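AlkZ (Streptomyces sahachiroi, PDB 5UUJ) belongs to the AlkZ-like family of DNA glycosylases, relatives of helix-turn-helix proteins. Local coordinates at residues M17-L22 against V34-G39; P28-V33 against R61-R66; Q43-A48 against L73-A78; E49-L54 against G286-L291. One frame throughout, in Å; residues are numbered along the deposited sequence.

Overall arrangement
Interactions 2 and 4 are buried, interaction 1 is partly buried and interaction 3 lies at the surface. Helix 30-36 serves both interaction 1, at its C-terminal end, and interaction 2, at its N-terminal end; F21 of the first packs on P28 of the second. Helix 45-53 likewise serves interactions 3 and 4. The segment 61-66 of interaction 2 is tied to helix 45-53 by N65 bonding W45 and by an R61-E49 salt bridge. The chemistry differs with place: stacked guanidinium groups and a water in interaction 1, a methyl group against a serine and a valine in interaction 2, a cation-pi pair in interaction 3, and a buried amide beside a helix cap in interaction 4.

Interaction 1 (M17-L22 against V34-G39); sequences MQRQFL and VGRLCG
The Schellman motif that ends helix 9-19, with F21 at positive phi as its C-prime residue, is the site where R36 of helix 30-36 docks. The R36 chain leaves with CG anti to the backbone N (chi1 175°), then bends at chi2 and chi3, which lays its guanidinium between R19 and F21. On one face the R19 guanidinium is stacked nearly parallel, centres 3.9 Å apart. Over the opposite face comes the F21 ring, its CZ 3.8 Å from R36 NH1 and offset toward the rim, the two planes tilted by 26°. Nearer the R36 backbone, F21 CE2 meets R36 CB at 3.4 Å. R36 NH1 donates to R19 O at 2.8 Å, in the carbonyl plane and on a lone pair, with an N-H...O angle of 154°. NH1 also gives a hydrogen bond to water 1 at 3.1 Å, and that water donates in turn to Q18 OE1. R19 is held separately through NE to the carbonyl of G217. Beside this polar cluster L37 CD2 presses on Q20 CG at 3.6 Å, while Q20 NE2 bonds A218 O. Two like charges thus lie face to face; the carbonyl of R19 at the helix end, where backbone oxygens carry partial negative charge, probably offsets part of their repulsion and fixes the rotation of the R36 group.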
loop_
_atom_site.group_PDB
_atom_site.type_symbol
_atom_site.label_atom_id
_atom_site.label_comp_id
_atom_site.label_asym_id
_atom_site.label_seq_id
_atom_site.Cartn_x
_atom_site.Cartn_y
_atom_site.Cartn_z
HETATM N N MSE A 17 0.438 12.950 9.118
HETATM C CA MSE A 17 0.909 13.672 7.944
HETATM C C MSE A 17 2.379 14.053 8.065
HETATM O O MSE A 17 3.075 14.198 7.060
HETATM C CB MSE A 17 0.060 14.918 7.714
HETATM C CG MSE A 17 -1.298 14.601 7.117
HETATM SE SE MSE A 17 -2.268 16.209 6.617
HETATM C CE MSE A 17 -3.128 15.547 4.998
ATOM N N GLN A 18 2.850 14.215 9.293
ATOM C CA GLN A 18 4.265 14.436 9.526
ATOM C C GLN A 18 5.030 13.151 9.216
ATOM O O GLN A 18 6.032 13.170 8.501
ATOM C CB GLN A 18 4.508 14.897 10.966
ATOM C CG GLN A 18 5.970 15.049 11.339
ATOM C CD GLN A 18 6.515 13.841 12.087
ATOM O OE1 GLN A 18 7.440 13.173 11.623
ATOM N NE2 GLN A 18 5.947 13.563 13.258
ATOM N N ARG A 19 4.537 12.030 9.728
ATOM C CA ARG A 19 5.191 10.744 9.508
ATOM C C ARG A 19 5.167 10.332 8.036
ATOM O O ARG A 19 6.078 9.649 7.573
ATOM C CB ARG A 19 4.533 9.658 10.360
ATOM C CG ARG A 19 4.609 9.900 11.861
ATOM C CD ARG A 19 6.026 9.805 12.384
ATOM N NE ARG A 19 6.600 8.477 12.186
ATOM C CZ ARG A 19 7.878 8.176 12.386
ATOM N NH1 ARG A 19 8.732 9.109 12.790
ATOM N NH2 ARG A 19 8.306 6.939 12.181
ATOM N N GLN A 20 4.137 10.755 7.306
ATOM C CA GLN A 20 3.955 10.344 5.914
ATOM C C GLN A 20 4.551 11.337 4.912
ATOM O O GLN A 20 4.255 11.268 3.716
ATOM C CB GLN A 20 2.467 10.153 5.613
ATOM C CG GLN A 20 1.831 8.985 6.347
ATOM C CD GLN A 20 0.351 8.851 6.046
ATOM O OE1 GLN A 20 -0.095 9.119 4.928
ATOM N NE2 GLN A 20 -0.423 8.446 7.046
ATOM N N PHE A 21 5.383 12.250 5.408
ATOM C CA PHE A 21 6.077 13.236 4.580
ATOM C C PHE A 21 5.127 14.172 3.832
ATOM O O PHE A 21 5.469 14.683 2.764
ATOM C CB PHE A 21 6.996 12.540 3.568
ATOM C CG PHE A 21 7.990 11.602 4.189
ATOM C CD1 PHE A 21 8.915 12.064 5.110
ATOM C CD2 PHE A 21 8.012 10.262 3.839
ATOM C CE1 PHE A 21 9.838 11.204 5.679
ATOM C CE2 PHE A 21 8.934 9.398 4.404
ATOM C CZ PHE A 21 9.847 9.869 5.325
ATOM N N LEU A 22 3.946 14.408 4.393
ATOM C CA LEU A 22 2.979 15.314 3.779
ATOM C C LEU A 22 3.127 16.747 4.294
ATOM O O LEU A 22 3.125 17.690 3.504
ATOM C CB LEU A 22 1.553 14.811 4.016
ATOM C CG LEU A 22 1.163 13.576 3.193
ATOM C CD1 LEU A 22 -0.186 13.030 3.634
ATOM C CD2 LEU A 22 1.133 13.892 1.704
ATOM N N VAL A 34 8.267 4.845 0.153
ATOM C CA VAL A 34 7.692 3.506 0.101
ATOM C C VAL A 34 7.941 2.765 1.410
ATOM O O VAL A 34 7.046 2.098 1.933
ATOM C CB VAL A 34 8.268 2.696 -1.080
ATOM C CG1 VAL A 34 7.839 1.228 -1.010
ATOM C CG2 VAL A 34 7.819 3.304 -2.390
ATOM N N GLY A 35 9.155 2.883 1.937
ATOM C CA GLY A 35 9.502 2.240 3.191
ATOM C C GLY A 35 8.657 2.753 4.342
ATOM O O GLY A 35 8.092 1.977 5.112
ATOM N N ARG A 36 8.569 4.075 4.451
ATOM C CA ARG A 36 7.810 4.722 5.516
ATOM C C ARG A 36 6.320 4.373 5.454
ATOM O O ARG A 36 5.689 4.141 6.483
ATOM C CB ARG A 36 8.004 6.242 5.440
ATOM C CG ARG A 36 7.183 7.059 6.427
ATOM C CD ARG A 36 7.454 6.687 7.887
ATOM N NE ARG A 36 8.838 6.917 8.298
ATOM C CZ ARG A 36 9.321 8.085 8.717
ATOM N NH1 ARG A 36 8.546 9.160 8.781
ATOM N NH2 ARG A 36 10.592 8.180 9.073
ATOM N N LEU A 37 5.762 4.335 4.248
ATOM C CA LEU A 37 4.324 4.135 4.090
ATOM C C LEU A 37 3.895 2.668 4.150
ATOM O O LEU A 37 2.717 2.366 3.967
ATOM C CB LEU A 37 3.854 4.744 2.769
ATOM C CG LEU A 37 3.971 6.263 2.621
ATOM C CD1 LEU A 37 3.406 6.698 1.279
ATOM C CD2 LEU A 37 3.271 6.992 3.753
ATOM N N CYS A 38 4.838 1.769 4.423
ATOM C CA CYS A 38 4.564 0.331 4.442
ATOM C C CYS A 38 4.040 -0.134 3.089
ATOM O O CYS A 38 3.073 -0.893 3.006
ATOM C CB CYS A 38 3.554 -0.021 5.537
ATOM S SG CYS A 38 3.969 0.634 7.166
ATOM N N GLY A 39 4.691 0.336 2.032
ATOM C CA GLY A 39 4.297 0.018 0.676
ATOM C C GLY A 39 3.418 1.090 0.063
ATOM O O GLY A 39 2.839 1.918 0.765
HETATM O O HOH W 1 8.682 12.181 9.549
#

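Interaction 2 (P28-V33 against R61-R66); sequences PSASDV and RESVNR
A30 turns its methyl group onto S63 and V64 where the N-terminal parts of helices 30-36 and 62-69 come together. A30 CB lies 3.8 Å from S63 OG and 4.0 Å from V64 CA, and the small methyl lets the CA atoms of A30 and V64 come within 5.5 Å. V64 CG1 is anti to the backbone N, which leaves CG2 as the branch that touches A30 CB at 4.2 Å. S63 takes the rotamer with OG between the backbone N and the carbonyl carbon (chi1 65°), which sets OG beside the methyl while it hydrogen-bonds D60 O, earlier in the chain. The R66 guanidinium spreads over S63 CA, which sits off-centre toward its rim, and makes a salt bridge to D60. The start of helix 30-36 is held by a capping box. S29 OG accepts from D32 N at 3.0 Å; D32 OD2 returns the bond by accepting from S29 N at 3.2 Å, met from above the carboxylate plane. Within helix 62-69, N65 ND2 donates to E62 OE1 at 3.2 Å, nearly straight at 169°. V52 of helix 45-53 and L73 also touch A30. The interface therefore joins the N-terminal parts of two helices through a methyl group and short side chains. Polar bonds tie them beside it, since the E67 carboxylate accepts from A30 N and is hydrogen-bonded to S31 OG; S63 OG can lie against carbon because its polar need is met by D60.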
loop_
_atom_site.group_PDB
_atom_site.type_symbol
_atom_site.label_atom_id
_atom_site.label_comp_id
_atom_site.label_asym_id
_atom_site.label_seq_id
_atom_site.Cartn_x
_atom_site.Cartn_y
_atom_site.Cartn_z
ATOM N N PRO A 28 12.379 13.280 0.627
ATOM C CA PRO A 28 12.738 11.868 0.764
ATOM C C PRO A 28 12.896 11.194 -0.593
ATOM O O PRO A 28 12.260 11.600 -1.565
ATOM C CB PRO A 28 11.555 11.282 1.535
ATOM C CG PRO A 28 10.406 12.153 1.164
ATOM C CD PRO A 28 10.975 13.532 0.994
ATOM N N SER A 29 13.744 10.176 -0.655
ATOM C CA SER A 29 13.852 9.356 -1.854
ATOM C C SER A 29 12.572 8.543 -2.021
ATOM O O SER A 29 11.759 8.461 -1.098
ATOM C CB SER A 29 15.063 8.430 -1.767
ATOM O OG SER A 29 14.863 7.431 -0.783
ATOM N N ALA A 30 12.389 7.948 -3.194
ATOM C CA ALA A 30 11.233 7.090 -3.424
ATOM C C ALA A 30 11.253 5.905 -2.460
ATOM O O ALA A 30 10.206 5.467 -1.983
ATOM C CB ALA A 30 11.198 6.607 -4.864
ATOM N N SER A 31 12.449 5.397 -2.170
ATOM C CA SER A 31 12.606 4.293 -1.225
ATOM C C SER A 31 12.218 4.717 0.186
ATOM O O SER A 31 11.612 3.940 0.922
ATOM C CB SER A 31 14.043 3.770 -1.232
ATOM O OG SER A 31 14.333 3.108 -2.450
ATOM N N ASP A 32 12.574 5.944 0.563
ATOM C CA ASP A 32 12.193 6.484 1.869
ATOM C C ASP A 32 10.676 6.546 2.021
ATOM O O ASP A 32 10.139 6.188 3.070
ATOM C CB ASP A 32 12.781 7.883 2.081
ATOM C CG ASP A 32 14.287 7.870 2.260
ATOM O OD1 ASP A 32 14.839 6.814 2.636
ATOM O OD2 ASP A 32 14.917 8.923 2.030
ATOM N N VAL A 33 9.992 7.000 0.975
ATOM C CA VAL A 33 8.538 7.110 1.005
ATOM C C VAL A 33 7.877 5.730 1.064
ATOM O O VAL A 33 7.027 5.475 1.920
ATOM C CB VAL A 33 8.007 7.883 -0.222
ATOM C CG1 VAL A 33 6.479 7.869 -0.260
ATOM C CG2 VAL A 33 8.514 9.308 -0.199
ATOM N N ARG A 61 8.793 12.750 -9.919
ATOM C CA ARG A 61 8.018 11.537 -10.162
ATOM C C ARG A 61 8.852 10.445 -10.825
ATOM O O ARG A 61 8.535 9.264 -10.699
ATOM C CB ARG A 61 6.774 11.846 -11.012
ATOM C CG ARG A 61 7.034 12.159 -12.483
ATOM C CD ARG A 61 5.725 12.391 -13.258
ATOM N NE ARG A 61 4.915 11.175 -13.404
ATOM C CZ ARG A 61 3.704 10.978 -12.875
ATOM N NH1 ARG A 61 3.107 11.910 -12.140
ATOM N NH2 ARG A 61 3.075 9.830 -13.085
ATOM N N GLU A 62 9.924 10.829 -11.511
ATOM C CA GLU A 62 10.786 9.841 -12.154
ATOM C C GLU A 62 11.660 9.108 -11.139
ATOM O O GLU A 62 12.294 8.109 -11.477
ATOM C CB GLU A 62 11.669 10.498 -13.223
ATOM C CG GLU A 62 10.910 10.938 -14.473
ATOM C CD GLU A 62 10.138 9.801 -15.133
ATOM O OE1 GLU A 62 10.687 8.684 -15.248
ATOM O OE2 GLU A 62 8.977 10.027 -15.534
ATOM N N SER A 63 11.686 9.589 -9.898
ATOM C CA SER A 63 12.497 8.956 -8.864
ATOM C C SER A 63 12.045 7.511 -8.645
ATOM O O SER A 63 12.854 6.643 -8.323
ATOM C CB SER A 63 12.433 9.746 -7.551
ATOM O OG SER A 63 11.130 9.755 -6.992
ATOM N N VAL A 64 10.758 7.255 -8.844
ATOM C CA VAL A 64 10.222 5.908 -8.674
ATOM C C VAL A 64 10.781 4.981 -9.752
ATOM O O VAL A 64 11.336 3.927 -9.443
ATOM C CB VAL A 64 8.681 5.894 -8.727
ATOM C CG1 VAL A 64 8.148 4.499 -8.424
ATOM C CG2 VAL A 64 8.108 6.898 -7.740
ATOM N N ASN A 65 10.638 5.381 -11.014
ATOM C CA ASN A 65 11.177 4.604 -12.127
ATOM C C ASN A 65 12.681 4.371 -12.008
ATOM O O ASN A 65 13.167 3.288 -12.329
ATOM C CB ASN A 65 10.874 5.293 -13.463
ATOM C CG ASN A 65 9.421 5.141 -13.889
ATOM O OD1 ASN A 65 8.742 4.185 -13.512
ATOM N ND2 ASN A 65 8.942 6.086 -14.689
ATOM N N ARG A 66 13.419 5.378 -11.548
ATOM C CA ARG A 66 14.873 5.247 -11.418
ATOM C C ARG A 66 15.235 4.235 -10.334
ATOM O O ARG A 66 16.147 3.424 -10.506
ATOM C CB ARG A 66 15.530 6.596 -11.102
ATOM C CG ARG A 66 15.481 7.612 -12.238
ATOM C CD ARG A 66 16.444 8.773 -11.996
ATOM N NE ARG A 66 16.327 9.330 -10.648
ATOM C CZ ARG A 66 15.550 10.359 -10.315
ATOM N NH1 ARG A 66 14.802 10.968 -11.225
ATOM N NH2 ARG A 66 15.518 10.784 -9.060
#

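Interaction 3 (Q43-A48 against L73-A78); sequences QVWSVA and LMKTWA
The six-membered ring of the W45 indole meets the end of K75 obliquely, in an off-centre cation-pi pair: K75 NZ is 4.1 Å from the ring centroid and 33° from its normal. The closest ring atom to the ammonium is W45 CE3, 3.5 Å from K75 NZ, and the methylenes behind it follow, CE 3.6 Å and CD 3.7 Å from W45 CZ3. A bend at chi3 (64°) in an otherwise extended lysine chain brings NZ to CE3 while CD and CE stay near CZ3. W45 NE1 hydrogen-bonds N65 OD1, which probably limits rotation of the indole. V64 and V68 of helix 62-69 also touch the indole. The other flat group, W77, is joined to Q43 through water 2: the water donates to Q43 OE1 at 2.8 Å and accepts weakly from W77 NE1. The W77 ring also meets that of H177. The contact thus links the start of helix 45-53 to strand 74-77, which pairs antiparallel with strand 83-86 and also bonds H177 through the backbone of K75; L85 of strand 83-86 touches both W45 and K75, and helix 162-172 packs against W77.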
loop_
_atom_site.group_PDB
_atom_site.type_symbol
_atom_site.label_atom_id
_atom_site.label_comp_id
_atom_site.label_asym_id
_atom_site.label_seq_id
_atom_site.Cartn_x
_atom_site.Cartn_y
_atom_site.Cartn_z
ATOM N N GLN A 43 -0.968 -0.770 -8.666
ATOM C CA GLN A 43 -1.686 -1.435 -9.746
ATOM C C GLN A 43 -1.850 -0.469 -10.914
ATOM O O GLN A 43 -1.729 -0.856 -12.076
ATOM C CB GLN A 43 -3.048 -1.945 -9.272
ATOM C CG GLN A 43 -3.813 -2.723 -10.333
ATOM C CD GLN A 43 -3.001 -3.859 -10.931
ATOM O OE1 GLN A 43 -2.588 -4.780 -10.226
ATOM N NE2 GLN A 43 -2.763 -3.796 -12.237
ATOM N N VAL A 44 -2.135 0.789 -10.589
ATOM C CA VAL A 44 -2.096 1.873 -11.562
ATOM C C VAL A 44 -0.781 2.620 -11.354
ATOM O O VAL A 44 -0.617 3.343 -10.373
ATOM C CB VAL A 44 -3.293 2.831 -11.409
ATOM C CG1 VAL A 44 -3.266 3.894 -12.499
ATOM C CG2 VAL A 44 -4.605 2.054 -11.453
ATOM N N TRP A 45 0.158 2.429 -12.277
ATOM C CA TRP A 45 1.524 2.899 -12.080
ATOM C C TRP A 45 1.610 4.415 -11.966
ATOM O O TRP A 45 2.327 4.932 -11.110
ATOM C CB TRP A 45 2.426 2.419 -13.218
ATOM C CG TRP A 45 3.854 2.774 -12.989
ATOM C CD1 TRP A 45 4.617 3.625 -13.730
ATOM C CD2 TRP A 45 4.690 2.307 -11.926
ATOM N NE1 TRP A 45 5.881 3.711 -13.201
ATOM C CE2 TRP A 45 5.952 2.911 -12.091
ATOM C CE3 TRP A 45 4.494 1.435 -10.849
ATOM C CZ2 TRP A 45 7.014 2.670 -11.223
ATOM C CZ3 TRP A 45 5.549 1.197 -9.989
ATOM C CH2 TRP A 45 6.793 1.812 -10.181
ATOM N N SER A 46 0.878 5.123 -12.822
ATOM C CA SER A 46 0.912 6.581 -12.832
ATOM C C SER A 46 0.478 7.146 -11.486
ATOM O O SER A 46 0.956 8.197 -11.061
ATOM C CB SER A 46 0.023 7.134 -13.950
ATOM O OG SER A 46 -1.316 6.693 -13.816
ATOM N N VAL A 47 -0.421 6.435 -10.814
ATOM C CA VAL A 47 -0.906 6.849 -9.506
ATOM C C VAL A 47 0.160 6.635 -8.423
ATOM O O VAL A 47 0.296 7.447 -7.510
ATOM C CB VAL A 47 -2.197 6.090 -9.146
ATOM C CG1 VAL A 47 -2.574 6.300 -7.690
ATOM C CG2 VAL A 47 -3.331 6.544 -10.054
ATOM N N ALA A 48 0.917 5.546 -8.533
ATOM C CA ALA A 48 1.982 5.265 -7.576
ATOM C C ALA A 48 3.090 6.309 -7.680
ATOM O O ALA A 48 3.638 6.751 -6.668
ATOM C CB ALA A 48 2.545 3.874 -7.800
ATOM N N LEU A 73 13.842 -0.701 -5.365
ATOM C CA LEU A 73 12.418 -0.940 -5.139
ATOM C C LEU A 73 11.974 -2.183 -5.897
ATOM O O LEU A 73 12.491 -2.474 -6.974
ATOM C CB LEU A 73 11.581 0.264 -5.580
ATOM C CG LEU A 73 11.602 1.496 -4.676
ATOM C CD1 LEU A 73 10.782 2.610 -5.300
ATOM C CD2 LEU A 73 11.079 1.169 -3.292
HETATM N N MSE A 74 11.020 -2.912 -5.325
HETATM C CA MSE A 74 10.453 -4.084 -5.983
HETATM C C MSE A 74 8.951 -3.911 -6.160
HETATM O O MSE A 74 8.313 -3.137 -5.445
HETATM C CB MSE A 74 10.754 -5.360 -5.187
HETATM C CG MSE A 74 9.742 -5.706 -4.104
HETATM SE SE MSE A 74 10.265 -7.272 -3.051
HETATM C CE MSE A 74 9.955 -8.680 -4.364
ATOM N N LYS A 75 8.400 -4.622 -7.137
ATOM C CA LYS A 75 6.959 -4.665 -7.344
ATOM C C LYS A 75 6.482 -6.097 -7.173
ATOM O O LYS A 75 6.963 -7.008 -7.849
ATOM C CB LYS A 75 6.583 -4.134 -8.729
ATOM C CG LYS A 75 6.941 -2.676 -8.952
ATOM C CD LYS A 75 6.744 -2.258 -10.403
ATOM C CE LYS A 75 5.286 -2.333 -10.814
ATOM N NZ LYS A 75 5.067 -1.781 -12.182
ATOM N N THR A 76 5.541 -6.293 -6.258
ATOM C CA THR A 76 4.979 -7.611 -6.021
ATOM C C THR A 76 3.646 -7.488 -5.295
ATOM O O THR A 76 3.242 -6.396 -4.889
ATOM C CB THR A 76 5.948 -8.496 -5.203
ATOM O OG1 THR A 76 5.496 -9.855 -5.225
ATOM C CG2 THR A 76 6.060 -8.012 -3.756
ATOM N N TRP A 77 2.961 -8.614 -5.143
ATOM C CA TRP A 77 1.670 -8.641 -4.473
ATOM C C TRP A 77 1.873 -8.838 -2.980
ATOM O O TRP A 77 2.568 -9.760 -2.559
ATOM C CB TRP A 77 0.791 -9.745 -5.063
ATOM C CG TRP A 77 0.437 -9.481 -6.488
ATOM C CD1 TRP A 77 -0.743 -8.986 -6.959
ATOM C CD2 TRP A 77 1.277 -9.672 -7.632
ATOM N NE1 TRP A 77 -0.695 -8.864 -8.327
ATOM C CE2 TRP A 77 0.535 -9.280 -8.766
ATOM C CE3 TRP A 77 2.583 -10.143 -7.810
ATOM C CZ2 TRP A 77 1.052 -9.347 -10.058
ATOM C CZ3 TRP A 77 3.097 -10.206 -9.094
ATOM C CH2 TRP A 77 2.332 -9.810 -10.201
ATOM N N ALA A 78 1.276 -7.949 -2.192
ATOM C CA ALA A 78 1.434 -7.962 -0.747
ATOM C C ALA A 78 0.077 -7.792 -0.058
ATOM O O ALA A 78 -0.792 -8.661 -0.180
ATOM C CB ALA A 78 2.411 -6.871 -0.313
HETATM O O HOH W 2 -1.263 -7.169 -10.883
#

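Interaction 4 (E49-L54 against G286-L291); sequences ELNVAL and GFDQYL
With CG beside its backbone N (chi1 -68°), N51 sends its amide from helix 45-53 toward the turn before helix 289-292, while D288, the N-cap of that helix, swings its carboxylate back with CG anti to the backbone N (chi1 -168°). N51 ND2 donates to G286 O at 3.0 Å in an almost straight bond (175°), although the position of that oxygen is less certain because it is crowded by V47. F287 O lies 3.6 Å from the same ND2. D288 OD1 sits over the face of the N51 amide, 3.2 Å from N51 OD1; both are acceptors and do not bond, and the amide and carboxylate planes stand almost perpendicular. R55 NH1 forms a salt bridge with D288 OD1 and bonds the backbone oxygen of N51; its charge probably makes the approach of the two acceptors tolerable. The contact joins helix 45-53 to a turn more than 230 residues further on, with helix 351-365 packed on L50 and L54. The second carboxylate oxygen closes the cap: D288 OD2 takes the amide hydrogen of Y290 N at 2.9 Å, from above the carboxylate plane.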
loop_
_atom_site.group_PDB
_atom_site.type_symbol
_atom_site.label_atom_id
_atom_site.label_comp_id
_atom_site.label_asym_id
_atom_site.label_seq_id
_atom_site.Cartn_x
_atom_site.Cartn_y
_atom_site.Cartn_z
ATOM N N GLU A 49 3.417 6.695 -8.911
ATOM C CA GLU A 49 4.412 7.732 -9.157
ATOM C C GLU A 49 4.001 9.048 -8.509
ATOM O O GLU A 49 4.812 9.720 -7.872
ATOM C CB GLU A 49 4.607 7.945 -10.658
ATOM C CG GLU A 49 5.192 6.759 -11.398
ATOM C CD GLU A 49 5.252 6.997 -12.891
ATOM O OE1 GLU A 49 6.333 6.805 -13.485
ATOM O OE2 GLU A 49 4.216 7.383 -13.473
ATOM N N LEU A 50 2.732 9.406 -8.683
ATOM C CA LEU A 50 2.211 10.674 -8.190
ATOM C C LEU A 50 2.270 10.751 -6.669
ATOM O O LEU A 50 2.662 11.772 -6.110
ATOM C CB LEU A 50 0.771 10.877 -8.669
ATOM C CG LEU A 50 0.087 12.180 -8.256
ATOM C CD1 LEU A 50 0.777 13.379 -8.894
ATOM C CD2 LEU A 50 -1.388 12.148 -8.621
ATOM N N ASN A 51 1.889 9.668 -6.002
ATOM C CA ASN A 51 1.803 9.669 -4.546
ATOM C C ASN A 51 3.168 9.770 -3.870
ATOM O O ASN A 51 3.280 10.282 -2.755
ATOM C CB ASN A 51 1.067 8.422 -4.066
ATOM C CG ASN A 51 -0.407 8.437 -4.447
ATOM O OD1 ASN A 51 -0.991 9.503 -4.672
ATOM N ND2 ASN A 51 -1.015 7.258 -4.516
ATOM N N VAL A 52 4.205 9.289 -4.546
ATOM C CA VAL A 52 5.566 9.498 -4.075
ATOM C C VAL A 52 5.985 10.944 -4.347
ATOM O O VAL A 52 6.528 11.619 -3.470
ATOM C CB VAL A 52 6.556 8.519 -4.744
ATOM C CG1 VAL A 52 7.995 8.847 -4.368
ATOM C CG2 VAL A 52 6.222 7.089 -4.345
ATOM N N ALA A 53 5.712 11.419 -5.560
ATOM C CA ALA A 53 6.150 12.748 -5.983
ATOM C C ALA A 53 5.510 13.853 -5.148
ATOM O O ALA A 53 6.150 14.864 -4.855
ATOM C CB ALA A 53 5.841 12.963 -7.455
ATOM N N LEU A 54 4.249 13.663 -4.771
ATOM C CA LEU A 54 3.546 14.654 -3.965
ATOM C C LEU A 54 4.151 14.757 -2.566
ATOM O O LEU A 54 3.957 15.753 -1.875
ATOM C CB LEU A 54 2.059 14.315 -3.872
ATOM C CG LEU A 54 1.225 14.503 -5.145
ATOM C CD1 LEU A 54 -0.164 13.920 -4.955
ATOM C CD2 LEU A 54 1.131 15.965 -5.535
ATOM N N GLY A 286 -4.999 9.516 -6.371
ATOM C CA GLY A 286 -5.859 8.375 -6.130
ATOM C C GLY A 286 -5.139 7.287 -5.357
ATOM O O GLY A 286 -3.913 7.256 -5.327
ATOM N N PHE A 287 -5.907 6.403 -4.727
ATOM C CA PHE A 287 -5.353 5.247 -4.027
ATOM C C PHE A 287 -4.240 5.637 -3.055
ATOM O O PHE A 287 -3.256 4.914 -2.918
ATOM C CB PHE A 287 -4.801 4.222 -5.030
ATOM C CG PHE A 287 -5.835 3.648 -5.956
ATOM C CD1 PHE A 287 -6.572 2.535 -5.586
ATOM C CD2 PHE A 287 -6.056 4.208 -7.205
ATOM C CE1 PHE A 287 -7.519 1.997 -6.439
ATOM C CE2 PHE A 287 -7.002 3.673 -8.061
ATOM C CZ PHE A 287 -7.733 2.564 -7.677
ATOM N N ASP A 288 -4.378 6.777 -2.388
ATOM C CA ASP A 288 -3.288 7.257 -1.550
ATOM C C ASP A 288 -3.254 6.557 -0.198
ATOM O O ASP A 288 -4.291 6.299 0.418
ATOM C CB ASP A 288 -3.376 8.766 -1.340
ATOM C CG ASP A 288 -2.106 9.332 -0.732
ATOM O OD1 ASP A 288 -1.133 9.534 -1.487
ATOM O OD2 ASP A 288 -2.072 9.558 0.496
ATOM N N GLN A 289 -2.040 6.263 0.255
ATOM C CA GLN A 289 -1.818 5.562 1.510
ATOM C C GLN A 289 -2.377 6.303 2.724
ATOM O O GLN A 289 -2.701 5.673 3.730
ATOM C CB GLN A 289 -0.323 5.310 1.707
ATOM C CG GLN A 289 0.252 4.234 0.796
ATOM C CD GLN A 289 -0.355 2.863 1.049
ATOM O OE1 GLN A 289 -0.060 2.215 2.052
ATOM N NE2 GLN A 289 -1.210 2.418 0.136
ATOM N N TYR A 290 -2.488 7.627 2.644
ATOM C CA TYR A 290 -3.073 8.385 3.748
ATOM C C TYR A 290 -4.483 7.872 4.029
ATOM O O TYR A 290 -4.931 7.836 5.176
ATOM C CB TYR A 290 -3.112 9.888 3.450
ATOM C CG TYR A 290 -3.722 10.678 4.582
ATOM C CD1 TYR A 290 -2.976 11.004 5.709
ATOM C CD2 TYR A 290 -5.054 11.072 4.544
ATOM C CE1 TYR A 290 -3.537 11.710 6.759
ATOM C CE2 TYR A 290 -5.620 11.777 5.585
ATOM C CZ TYR A 290 -4.858 12.094 6.691
ATOM O OH TYR A 290 -5.417 12.799 7.733
ATOM N N LEU A 291 -5.164 7.464 2.963
ATOM C CA LEU A 291 -6.506 6.904 3.052
ATOM C C LEU A 291 -6.487 5.412 3.347
ATOM O O LEU A 291 -7.216 4.931 4.217
ATOM C CB LEU A 291 -7.263 7.143 1.744
ATOM C CG LEU A 291 -8.467 8.082 1.756
ATOM C CD1 LEU A 291 -9.076 8.121 0.368
ATOM C CD2 LEU A 291 -9.508 7.652 2.779
#